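Local coordinates for citrate lyase subunit beta-like protein (PDB 6CHU) that is a magnesium-dependent lyase of the HpcH/HpaI aldolase family, a homotrimer of TIM barrels, probably acting in itaconate dissimilation and leucine catabolism, at residues 64-75 against 88-99; 14-24 against 36-47. All blocks are in the same frame, centred on the assembly; numbering follows the deposited sequence.

Contact 1 of 2, residues 64-75 against 88-99; sequences LDPERTVVRINA and LAGTAYTTVMLP. With EDO (1,2-ethanediol), chain G; ACT (acetate ion), chain E; ACT (acetate ion), chain F.
V71 lies in the tightly packed middle of this contact: its CG2 presses on the ring of Y93, 3.7 Å from CD2, and also meets CD2 of L88. Beta-branched side chains suit a strand, and here V71 and I73 meet L88 of helix 79-89; I73 CG2 lies 3.7 Å from L88 CD1 and also touches CG1 of V96. Beneath them strands 69-72 and 95-98 run parallel, their short axes 4.4 Å apart. V71 bonds through its N to T95 O and through its O to the N of M97, the latter bond 2.8 Å long, while I73 N bonds to M97 O. Buried I73 O has no hydrogen-bonding partner, since proline P99, with no N-H, sets its CD there at 3.0 Å. On the opposite face R72 sends its aliphatic CD past M97 SD. Its chain bends at chi3 (73°) and carries the guanidinium to two acetates, which meet it at its edge and in plane; NH2 donates to OXT of one acetate at 2.7 Å, and NH1 to OXT of the other. R72 is a substrate-binding residue beside the magnesium, and a salt bridge from NE to D42 steadies it. The looser, solvent side is the 64-68 loop, where P66, still partly exposed, lies with its CB on A92 O and beside Y93 CD1, and one water bridges P66 O and T94 OG1. Tyrosine suits this border because its ring packs inward while its OH accepts the N-H of L64 at 2.9 Å, almost straight (171°). The pair closes the beta-alpha-beta unit made with helix 79-89; L59 of helix 52-61 packs on V71, L88 and Y93, strand 38-42 flanks 69-72, and strand 114-119 continues the barrel beyond 95-98.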
loop_
_atom_site.group_PDB
_atom_site.type_symbol
_atom_site.label_atom_id
_atom_site.label_comp_id
_atom_site.label_asym_id
_atom_site.label_seq_id
_atom_site.Cartn_x
_atom_site.Cartn_y
_atom_site.Cartn_z
ATOM N N LEU A 64 -22.178 -18.491 -25.914
ATOM C CA LEU A 64 -22.959 -18.030 -24.775
ATOM C C LEU A 64 -23.389 -16.589 -25.026
ATOM O O LEU A 64 -22.954 -15.951 -25.987
ATOM C CB LEU A 64 -22.154 -18.143 -23.471
ATOM C CG LEU A 64 -21.881 -19.539 -22.900
ATOM C CD1 LEU A 64 -21.151 -19.436 -21.565
ATOM C CD2 LEU A 64 -23.190 -20.314 -22.751
ATOM N N ASP A 65 -24.269 -16.083 -24.161
ATOM C CA ASP A 65 -24.778 -14.718 -24.279
ATOM C C ASP A 65 -23.633 -13.725 -24.129
ATOM O O ASP A 65 -23.041 -13.624 -23.046
ATOM C CB ASP A 65 -25.858 -14.468 -23.221
ATOM C CG ASP A 65 -26.489 -13.087 -23.321
ATOM O OD1 ASP A 65 -26.067 -12.263 -24.158
ATOM O OD2 ASP A 65 -27.434 -12.825 -22.549
ATOM N N PRO A 66 -23.289 -12.971 -25.179
ATOM C CA PRO A 66 -22.167 -12.028 -25.063
ATOM C C PRO A 66 -22.436 -10.864 -24.122
ATOM O O PRO A 66 -21.480 -10.193 -23.731
ATOM C CB PRO A 66 -21.955 -11.549 -26.507
ATOM C CG PRO A 66 -23.273 -11.705 -27.141
ATOM C CD PRO A 66 -23.905 -12.926 -26.518
ATOM N N GLU A 67 -23.692 -10.610 -23.736
ATOM C CA GLU A 67 -23.963 -9.607 -22.707
ATOM C C GLU A 67 -23.542 -10.069 -21.316
ATOM O O GLU A 67 -23.462 -9.244 -20.401
ATOM C CB GLU A 67 -25.455 -9.250 -22.690
ATOM C CG GLU A 67 -26.012 -8.789 -24.031
ATOM C CD GLU A 67 -25.273 -7.585 -24.589
ATOM O OE1 GLU A 67 -24.773 -6.762 -23.792
ATOM O OE2 GLU A 67 -25.192 -7.465 -25.831
ATOM N N ARG A 68 -23.261 -11.359 -21.140
ATOM C CA ARG A 68 -22.987 -11.918 -19.821
ATOM C C ARG A 68 -21.797 -12.866 -19.837
ATOM O O ARG A 68 -21.674 -13.707 -18.939
ATOM C CB ARG A 68 -24.229 -12.645 -19.288
ATOM C CG ARG A 68 -25.398 -11.730 -18.992
ATOM C CD ARG A 68 -25.044 -10.742 -17.886
ATOM N NE ARG A 68 -26.211 -9.999 -17.416
ATOM C CZ ARG A 68 -26.514 -8.760 -17.791
ATOM N NH1 ARG A 68 -25.731 -8.114 -18.646
ATOM N NH2 ARG A 68 -27.598 -8.164 -17.311
ATOM N N THR A 69 -20.925 -12.752 -20.840
ATOM C CA THR A 69 -19.785 -13.644 -20.979
ATOM C C THR A 69 -18.554 -12.842 -21.370
ATOM O O THR A 69 -18.613 -11.992 -22.261
ATOM C CB THR A 69 -20.050 -14.734 -22.025
ATOM O OG1 THR A 69 -21.329 -15.324 -21.772
ATOM C CG2 THR A 69 -18.986 -15.830 -21.936
ATOM N N VAL A 70 -17.440 -13.151 -20.698
ATOM C CA VAL A 70 -16.113 -12.568 -20.889
ATOM C C VAL A 70 -15.146 -13.704 -21.212
ATOM O O VAL A 70 -15.325 -14.830 -20.742
ATOM C CB VAL A 70 -15.669 -11.791 -19.620
ATOM C CG1 VAL A 70 -14.205 -11.346 -19.698
ATOM C CG2 VAL A 70 -16.581 -10.596 -19.385
ATOM N N VAL A 71 -14.126 -13.426 -22.026
ATOM C CA VAL A 71 -13.163 -14.452 -22.425
ATOM C C VAL A 71 -11.805 -14.097 -21.838
ATOM O O VAL A 71 -11.265 -13.022 -22.127
ATOM C CB VAL A 71 -13.085 -14.597 -23.956
ATOM C CG1 VAL A 71 -12.082 -15.680 -24.347
ATOM C CG2 VAL A 71 -14.473 -14.923 -24.541
ATOM N N ARG A 72 -11.250 -14.988 -21.008
ATOM C CA ARG A 72 -9.879 -14.796 -20.545
ATOM C C ARG A 72 -8.916 -15.332 -21.592
ATOM O O ARG A 72 -8.920 -16.532 -21.904
ATOM C CB ARG A 72 -9.610 -15.453 -19.189
ATOM C CG ARG A 72 -8.156 -15.147 -18.738
ATOM C CD ARG A 72 -7.884 -15.389 -17.254
ATOM N NE ARG A 72 -7.811 -16.809 -16.910
ATOM C CZ ARG A 72 -7.339 -17.256 -15.744
ATOM N NH1 ARG A 72 -6.900 -16.383 -14.845
ATOM N NH2 ARG A 72 -7.302 -18.561 -15.476
ATOM N N ILE A 73 -8.118 -14.428 -22.164
ATOM C CA ILE A 73 -7.119 -14.786 -23.160
ATOM C C ILE A 73 -5.797 -15.041 -22.451
ATOM O O ILE A 73 -5.725 -15.002 -21.222
ATOM C CB ILE A 73 -6.985 -13.689 -24.235
ATOM C CG1 ILE A 73 -6.503 -12.374 -23.614
ATOM C CG2 ILE A 73 -8.325 -13.494 -24.958
ATOM C CD1 ILE A 73 -6.417 -11.183 -24.619
ATOM N N ASN A 74 -4.752 -15.321 -23.217
ATOM C CA ASN A 74 -3.439 -15.570 -22.655
ATOM C C ASN A 74 -2.643 -14.267 -22.575
ATOM O O ASN A 74 -3.082 -13.209 -23.040
ATOM C CB ASN A 74 -2.735 -16.653 -23.476
ATOM C CG ASN A 74 -3.287 -18.043 -23.170
ATOM O OD1 ASN A 74 -2.830 -18.701 -22.238
ATOM N ND2 ASN A 74 -4.302 -18.472 -23.921
ATOM N N ALA A 75 -1.478 -14.339 -21.935
ATOM C CA ALA A 75 -0.792 -13.118 -21.529
ATOM C C ALA A 75 -0.188 -12.384 -22.728
ATOM O O ALA A 75 0.050 -12.957 -23.797
ATOM C CB ALA A 75 0.300 -13.431 -20.501
ATOM N N LEU A 88 -11.204 -15.398 -31.445
ATOM C CA LEU A 88 -12.246 -14.478 -30.999
ATOM C C LEU A 88 -12.886 -13.731 -32.156
ATOM O O LEU A 88 -14.031 -13.274 -32.038
ATOM C CB LEU A 88 -11.661 -13.475 -30.021
ATOM C CG LEU A 88 -11.617 -13.940 -28.578
ATOM C CD1 LEU A 88 -10.727 -13.003 -27.765
ATOM C CD2 LEU A 88 -13.043 -13.977 -28.029
ATOM N N ALA A 89 -12.153 -13.571 -33.261
ATOM C CA ALA A 89 -12.660 -12.821 -34.406
ATOM C C ALA A 89 -14.006 -13.354 -34.882
ATOM O O ALA A 89 -14.887 -12.580 -35.283
ATOM C CB ALA A 89 -11.643 -12.872 -35.544
ATOM N N GLY A 90 -14.183 -14.671 -34.850
ATOM C CA GLY A 90 -15.414 -15.277 -35.318
ATOM C C GLY A 90 -16.428 -15.526 -34.222
ATOM O O GLY A 90 -17.231 -16.458 -34.317
ATOM N N THR A 91 -16.393 -14.710 -33.171
ATOM C CA THR A 91 -17.360 -14.753 -32.083
ATOM C C THR A 91 -18.010 -13.386 -31.923
ATOM O O THR A 91 -17.611 -12.397 -32.542
ATOM C CB THR A 91 -16.709 -15.149 -30.751
ATOM O OG1 THR A 91 -15.888 -14.069 -30.286
ATOM C CG2 THR A 91 -15.861 -16.408 -30.905
ATOM N N ALA A 92 -19.017 -13.333 -31.058
ATOM C CA ALA A 92 -19.697 -12.083 -30.765
ATOM C C ALA A 92 -19.211 -11.458 -29.469
ATOM O O ALA A 92 -19.798 -10.472 -29.011
ATOM C CB ALA A 92 -21.208 -12.299 -30.713
ATOM N N TYR A 93 -18.159 -12.006 -28.864
ATOM C CA TYR A 93 -17.671 -11.472 -27.602
ATOM C C TYR A 93 -16.938 -10.160 -27.837
ATOM O O TYR A 93 -16.290 -9.962 -28.868
ATOM C CB TYR A 93 -16.763 -12.484 -26.907
ATOM C CG TYR A 93 -17.468 -13.804 -26.684
ATOM C CD1 TYR A 93 -18.644 -13.861 -25.945
ATOM C CD2 TYR A 93 -16.982 -14.982 -27.233
ATOM C CE1 TYR A 93 -19.310 -15.061 -25.748
ATOM C CE2 TYR A 93 -17.640 -16.192 -27.038
ATOM C CZ TYR A 93 -18.806 -16.223 -26.300
ATOM O OH TYR A 93 -19.467 -17.420 -26.100
ATOM N N THR A 94 -17.093 -9.243 -26.888
ATOM C CA THR A 94 -16.500 -7.915 -26.956
ATOM C C THR A 94 -15.500 -7.641 -25.849
ATOM O O THR A 94 -14.729 -6.675 -25.961
ATOM C CB THR A 94 -17.586 -6.833 -26.856
ATOM O OG1 THR A 94 -18.205 -6.929 -25.566
ATOM C CG2 THR A 94 -18.635 -7.007 -27.930
ATOM N N THR A 95 -15.496 -8.439 -24.786
ATOM C CA THR A 95 -14.754 -8.126 -23.572
ATOM C C THR A 95 -13.821 -9.278 -23.244
ATOM O O THR A 95 -14.254 -10.439 -23.192
ATOM C CB THR A 95 -15.722 -7.849 -22.411
ATOM O OG1 THR A 95 -16.591 -6.771 -22.776
ATOM C CG2 THR A 95 -14.965 -7.478 -21.127
ATOM N N VAL A 96 -12.540 -8.964 -23.064
ATOM C CA VAL A 96 -11.537 -9.967 -22.730
ATOM C C VAL A 96 -10.950 -9.665 -21.357
ATOM O O VAL A 96 -10.911 -8.516 -20.901
ATOM C CB VAL A 96 -10.414 -10.052 -23.787
ATOM C CG1 VAL A 96 -10.978 -10.515 -25.133
ATOM C CG2 VAL A 96 -9.690 -8.706 -23.922
ATOM N N MET A 97 -10.473 -10.719 -20.709
ATOM C CA MET A 97 -9.731 -10.619 -19.461
ATOM C C MET A 97 -8.273 -10.919 -19.771
ATOM O O MET A 97 -7.965 -11.967 -20.351
ATOM C CB MET A 97 -10.278 -11.589 -18.408
ATOM C CG MET A 97 -9.490 -11.558 -17.099
ATOM S SD MET A 97 -10.189 -12.672 -15.852
ATOM C CE MET A 97 -11.684 -11.806 -15.402
ATOM N N LEU A 98 -7.387 -9.988 -19.405
ATOM C CA LEU A 98 -5.968 -10.091 -19.708
ATOM C C LEU A 98 -5.207 -10.548 -18.470
ATOM O O LEU A 98 -5.080 -9.766 -17.515
ATOM C CB LEU A 98 -5.431 -8.744 -20.184
ATOM C CG LEU A 98 -3.910 -8.694 -20.399
ATOM C CD1 LEU A 98 -3.495 -9.536 -21.575
ATOM C CD2 LEU A 98 -3.433 -7.237 -20.555
ATOM N N PRO A 99 -4.683 -11.767 -18.434
ATOM C CA PRO A 99 -3.925 -12.212 -17.259
ATOM C C PRO A 99 -2.518 -11.642 -17.296
ATOM O O PRO A 99 -2.007 -11.231 -18.344
ATOM C CB PRO A 99 -3.910 -13.738 -17.414
ATOM C CG PRO A 99 -3.828 -13.918 -18.911
ATOM C CD PRO A 99 -4.673 -12.786 -19.501
HETATM C C1 EDO G . -14.312 -10.098 -32.111
HETATM O O1 EDO G . -15.597 -10.405 -31.553
HETATM C C2 EDO G . -13.270 -10.129 -31.002
HETATM O O2 EDO G . -12.056 -9.545 -31.479
HETATM C C ACT E . -7.361 -20.032 -12.361
HETATM O O ACT E . -7.260 -20.400 -11.160
HETATM O OXT ACT E . -6.504 -19.456 -13.069
HETATM C CH3 ACT E . -8.743 -20.339 -13.047
HETATM C C ACT F . -6.307 -15.923 -11.295
HETATM O O ACT F . -5.954 -15.429 -10.187
HETATM O OXT ACT F . -5.581 -16.217 -12.295
HETATM C CH3 ACT F . -7.821 -16.238 -11.449
HETATM O O HOH W 1 -20.469 -8.278 -25.488
HETATM O O HOH W 2 -18.048 -10.254 -24.192
#

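Contact 2 of 2, residues 14-24 against 36-47; sequences AGPGWLFCPAD and ADVVILDLEDGV
The carbonyl O of G17 is gripped by two backbone N-H groups: D37 N at 2.8 Å, nearly in line with the carbonyl, and V38 N in a weak bond. D37 also binds back through its carboxylate, OD2 taking the N-H of G17 at 2.9 Å on its anti lone pair, while OD1 forms a salt bridge with R226. Glycines fit here because the carboxylate lies hard against the backbone, with D37 CG 3.3 Å from G15 CA. Beyond this clasp, strands 17-22 and 38-42 run parallel from the W18-V38 pair to P22-D42, with the N-H groups of L19, I40, C21, D42 and A23 each crossing to a carbonyl. Two rings lie over branched residues on the barrel-interior face. The indole of W18 lies alongside V38, whose CB sits 3.5 Å from the centroid of the five-membered ring, over its face. In I40, chi1 (-53°) sets CG1 beside the W18 ring and CG2 against F20 CE1, at 3.5 Å, and the extended chi2 (163°) carries CD1 over the F20 face, 4.0 Å from its centroid. On the other face contacts run through L19 CB to A36 CB, at 3.5 Å, and C21 CB to V39 CG1. Past the strand ends D42 organises the following loop, OD1 accepting from E44 N in an Asx turn and OD2 from G46 N, each from above the carboxylate plane. A water donates to both D24 OD1 and G46 O. Within this first beta-alpha-beta unit, helix 29-35 covers C21, V39 and L41 through F29 and A32, helix 52-61 packs on A23 and L43, strand 213-216 pairs with 17-22 to close the barrel, and strand 69-72 adjoins 38-42.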
loop_
_atom_site.group_PDB
_atom_site.type_symbol
_atom_site.label_atom_id
_atom_site.label_comp_id
_atom_site.label_asym_id
_atom_site.label_seq_id
_atom_site.Cartn_x
_atom_site.Cartn_y
_atom_site.Cartn_z
ATOM N N ALA A 14 -25.184 -6.809 -14.277
ATOM C CA ALA A 14 -25.142 -8.204 -13.868
ATOM C C ALA A 14 -24.756 -8.305 -12.395
ATOM O O ALA A 14 -24.145 -7.401 -11.817
ATOM C CB ALA A 14 -24.163 -8.995 -14.735
ATOM N N GLY A 15 -25.128 -9.427 -11.784
ATOM C CA GLY A 15 -24.840 -9.641 -10.397
ATOM C C GLY A 15 -23.352 -9.789 -10.132
ATOM O O GLY A 15 -22.512 -9.706 -11.043
ATOM N N PRO A 16 -23.013 -10.017 -8.866
ATOM C CA PRO A 16 -21.604 -10.074 -8.457
ATOM C C PRO A 16 -20.945 -11.435 -8.609
ATOM O O PRO A 16 -19.750 -11.549 -8.320
ATOM C CB PRO A 16 -21.689 -9.685 -6.972
ATOM C CG PRO A 16 -23.007 -10.282 -6.529
ATOM C CD PRO A 16 -23.933 -10.178 -7.724
ATOM N N GLY A 17 -21.675 -12.462 -9.037
ATOM C CA GLY A 17 -21.106 -13.795 -9.058
ATOM C C GLY A 17 -20.604 -14.179 -10.430
ATOM O O GLY A 17 -21.386 -14.567 -11.300
ATOM N N TRP A 18 -19.297 -14.069 -10.625
ATOM C CA TRP A 18 -18.649 -14.428 -11.875
ATOM C C TRP A 18 -17.975 -15.784 -11.719
ATOM O O TRP A 18 -17.456 -16.117 -10.650
ATOM C CB TRP A 18 -17.613 -13.377 -12.272
ATOM C CG TRP A 18 -18.200 -12.061 -12.682
ATOM C CD1 TRP A 18 -19.343 -11.475 -12.215
ATOM C CD2 TRP A 18 -17.641 -11.154 -13.636
ATOM N NE1 TRP A 18 -19.527 -10.248 -12.831
ATOM C CE2 TRP A 18 -18.501 -10.041 -13.714
ATOM C CE3 TRP A 18 -16.502 -11.188 -14.442
ATOM C CZ2 TRP A 18 -18.251 -8.963 -14.570
ATOM C CZ3 TRP A 18 -16.258 -10.113 -15.299
ATOM C CH2 TRP A 18 -17.128 -9.022 -15.348
ATOM N N LEU A 19 -17.972 -16.564 -12.796
ATOM C CA LEU A 19 -17.552 -17.961 -12.710
ATOM C C LEU A 19 -16.643 -18.307 -13.878
ATOM O O LEU A 19 -17.057 -18.202 -15.038
ATOM C CB LEU A 19 -18.770 -18.886 -12.678
ATOM C CG LEU A 19 -18.501 -20.386 -12.754
ATOM C CD1 LEU A 19 -17.633 -20.823 -11.584
ATOM C CD2 LEU A 19 -19.805 -21.158 -12.766
ATOM N N PHE A 20 -15.413 -18.729 -13.572
ATOM C CA PHE A 20 -14.546 -19.312 -14.588
ATOM C C PHE A 20 -15.120 -20.638 -15.077
ATOM O O PHE A 20 -15.554 -21.477 -14.284
ATOM C CB PHE A 20 -13.141 -19.568 -14.039
ATOM C CG PHE A 20 -12.242 -18.370 -14.043
ATOM C CD1 PHE A 20 -11.707 -17.875 -15.233
ATOM C CD2 PHE A 20 -11.881 -17.766 -12.847
ATOM C CE1 PHE A 20 -10.857 -16.774 -15.221
ATOM C CE2 PHE A 20 -11.043 -16.667 -12.827
ATOM C CZ PHE A 20 -10.523 -16.165 -14.019
ATOM N N CYS A 21 -15.091 -20.831 -16.395
ATOM C CA CYS A 21 -15.386 -22.121 -17.014
ATOM C C CYS A 21 -14.303 -22.373 -18.054
ATOM O O CYS A 21 -14.178 -21.584 -19.013
ATOM C CB CYS A 21 -16.780 -22.127 -17.650
ATOM S SG CYS A 21 -17.266 -23.680 -18.427
ATOM N N PRO A 22 -13.488 -23.417 -17.903
ATOM C CA PRO A 22 -12.492 -23.735 -18.941
ATOM C C PRO A 22 -13.159 -23.919 -20.298
ATOM O O PRO A 22 -14.136 -24.660 -20.435
ATOM C CB PRO A 22 -11.864 -25.046 -18.447
ATOM C CG PRO A 22 -12.184 -25.107 -16.987
ATOM C CD PRO A 22 -13.492 -24.404 -16.808
ATOM N N ALA A 23 -12.607 -23.247 -21.316
ATOM C CA ALA A 23 -13.235 -23.249 -22.634
ATOM C C ALA A 23 -13.081 -24.567 -23.385
ATOM O O ALA A 23 -13.703 -24.718 -24.440
ATOM C CB ALA A 23 -12.678 -22.107 -23.494
ATOM N N ASP A 24 -12.280 -25.516 -22.894
ATOM C CA ASP A 24 -12.233 -26.836 -23.513
ATOM C C ASP A 24 -13.288 -27.778 -22.950
ATOM O O ASP A 24 -13.253 -28.978 -23.236
ATOM C CB ASP A 24 -10.835 -27.457 -23.380
ATOM C CG ASP A 24 -10.485 -27.836 -21.957
ATOM O OD1 ASP A 24 -11.007 -27.206 -21.015
ATOM O OD2 ASP A 24 -9.663 -28.759 -21.781
ATOM N N ALA A 36 -24.218 -18.756 -12.956
ATOM C CA ALA A 36 -23.489 -17.551 -12.613
ATOM C C ALA A 36 -24.147 -16.316 -13.216
ATOM O O ALA A 36 -24.990 -16.397 -14.117
ATOM C CB ALA A 36 -22.034 -17.642 -13.086
ATOM N N ASP A 37 -23.748 -15.161 -12.686
ATOM C CA ASP A 37 -24.163 -13.887 -13.263
ATOM C C ASP A 37 -23.393 -13.597 -14.547
ATOM O O ASP A 37 -23.984 -13.235 -15.567
ATOM C CB ASP A 37 -23.966 -12.772 -12.238
ATOM C CG ASP A 37 -24.879 -12.927 -11.037
ATOM O OD1 ASP A 37 -26.106 -13.005 -11.227
ATOM O OD2 ASP A 37 -24.368 -12.975 -9.904
ATOM N N VAL A 38 -22.079 -13.781 -14.520
ATOM C CA VAL A 38 -21.230 -13.638 -15.703
ATOM C C VAL A 38 -20.307 -14.846 -15.759
ATOM O O VAL A 38 -19.785 -15.282 -14.729
ATOM C CB VAL A 38 -20.406 -12.329 -15.670
ATOM C CG1 VAL A 38 -19.367 -12.293 -16.811
ATOM C CG2 VAL A 38 -21.311 -11.126 -15.772
ATOM N N VAL A 39 -20.112 -15.392 -16.954
ATOM C CA VAL A 39 -19.197 -16.508 -17.161
ATOM C C VAL A 39 -17.914 -15.974 -17.782
ATOM O O VAL A 39 -17.956 -15.179 -18.732
ATOM C CB VAL A 39 -19.830 -17.584 -18.056
ATOM C CG1 VAL A 39 -18.811 -18.651 -18.416
ATOM C CG2 VAL A 39 -21.044 -18.208 -17.362
ATOM N N ILE A 40 -16.775 -16.417 -17.262
ATOM C CA ILE A 40 -15.474 -16.146 -17.867
ATOM C C ILE A 40 -15.055 -17.419 -18.590
ATOM O O ILE A 40 -14.608 -18.383 -17.956
ATOM C CB ILE A 40 -14.422 -15.737 -16.830
ATOM C CG1 ILE A 40 -14.910 -14.579 -15.956
ATOM C CG2 ILE A 40 -13.116 -15.360 -17.541
ATOM C CD1 ILE A 40 -14.088 -14.423 -14.667
ATOM N N LEU A 41 -15.184 -17.442 -19.916
ATOM C CA LEU A 41 -14.707 -18.591 -20.678
ATOM C C LEU A 41 -13.194 -18.470 -20.780
ATOM O O LEU A 41 -12.674 -17.439 -21.227
ATOM C CB LEU A 41 -15.366 -18.666 -22.056
ATOM C CG LEU A 41 -16.874 -18.958 -22.067
ATOM C CD1 LEU A 41 -17.445 -18.790 -23.479
ATOM C CD2 LEU A 41 -17.206 -20.363 -21.537
ATOM N N ASP A 42 -12.489 -19.499 -20.321
ATOM C CA ASP A 42 -11.073 -19.392 -20.014
ATOM C C ASP A 42 -10.242 -20.085 -21.083
ATOM O O ASP A 42 -10.393 -21.290 -21.308
ATOM C CB ASP A 42 -10.786 -19.996 -18.643
ATOM C CG ASP A 42 -9.411 -19.651 -18.136
ATOM O OD1 ASP A 42 -8.754 -18.760 -18.738
ATOM O OD2 ASP A 42 -8.993 -20.265 -17.131
ATOM N N LEU A 43 -9.353 -19.326 -21.723
ATOM C CA LEU A 43 -8.334 -19.883 -22.603
ATOM C C LEU A 43 -6.964 -19.955 -21.937
ATOM O O LEU A 43 -6.027 -20.509 -22.533
ATOM C CB LEU A 43 -8.230 -19.045 -23.890
ATOM C CG LEU A 43 -9.507 -18.867 -24.713
ATOM C CD1 LEU A 43 -9.244 -17.816 -25.816
ATOM C CD2 LEU A 43 -9.947 -20.186 -25.328
ATOM N N GLU A 44 -6.822 -19.422 -20.721
ATOM C CA GLU A 44 -5.518 -19.409 -20.063
ATOM C C GLU A 44 -5.397 -20.558 -19.059
ATOM O O GLU A 44 -5.528 -21.726 -19.438
ATOM C CB GLU A 44 -5.247 -18.050 -19.398
ATOM C CG GLU A 44 -3.744 -17.793 -19.139
ATOM C CD GLU A 44 -3.433 -17.290 -17.733
ATOM O OE1 GLU A 44 -4.259 -17.477 -16.814
ATOM O OE2 GLU A 44 -2.346 -16.694 -17.552
ATOM N N ASP A 45 -5.141 -20.255 -17.782
ATOM C CA ASP A 45 -4.649 -21.295 -16.880
ATOM C C ASP A 45 -5.655 -22.412 -16.630
ATOM O O ASP A 45 -5.248 -23.511 -16.237
ATOM C CB ASP A 45 -4.198 -20.677 -15.556
ATOM C CG ASP A 45 -2.819 -20.079 -15.658
ATOM O OD1 ASP A 45 -2.187 -20.258 -16.730
ATOM O OD2 ASP A 45 -2.374 -19.426 -14.690
ATOM N N GLY A 46 -6.941 -22.180 -16.873
ATOM C CA GLY A 46 -7.898 -23.265 -16.718
ATOM C C GLY A 46 -7.807 -24.355 -17.771
ATOM O O GLY A 46 -8.436 -25.405 -17.593
ATOM N N VAL A 47 -7.051 -24.145 -18.850
ATOM C CA VAL A 47 -6.968 -25.088 -19.964
ATOM C C VAL A 47 -5.515 -25.488 -20.170
ATOM O O VAL A 47 -4.643 -24.620 -20.305
ATOM C CB VAL A 47 -7.542 -24.491 -21.262
ATOM C CG1 VAL A 47 -7.346 -25.460 -22.439
ATOM C CG2 VAL A 47 -9.016 -24.142 -21.079
HETATM O O HOH W 3 -9.941 -27.888 -18.685
#

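In the fold
Contacts 1 and 2 are two parallel strand pairs of one eight-stranded barrel, both largely buried, joined by the pairing of 38-42 with 69-72. Probable hydrogen bonds from L41 N to V70 O and from L43 N to R72 O stitch this seam. Chemistry changes with position. Contact 2 turns two aromatic rings into the barrel interior, over branched side chains, whereas contact 1 has its densest apolar packing on the outer face, under the helices. The C-terminal ends of both pairs lie on the same side, near the magnesium site, and there the polar character differs: contact 2 brings acidic side chains, contact 1 a basic one.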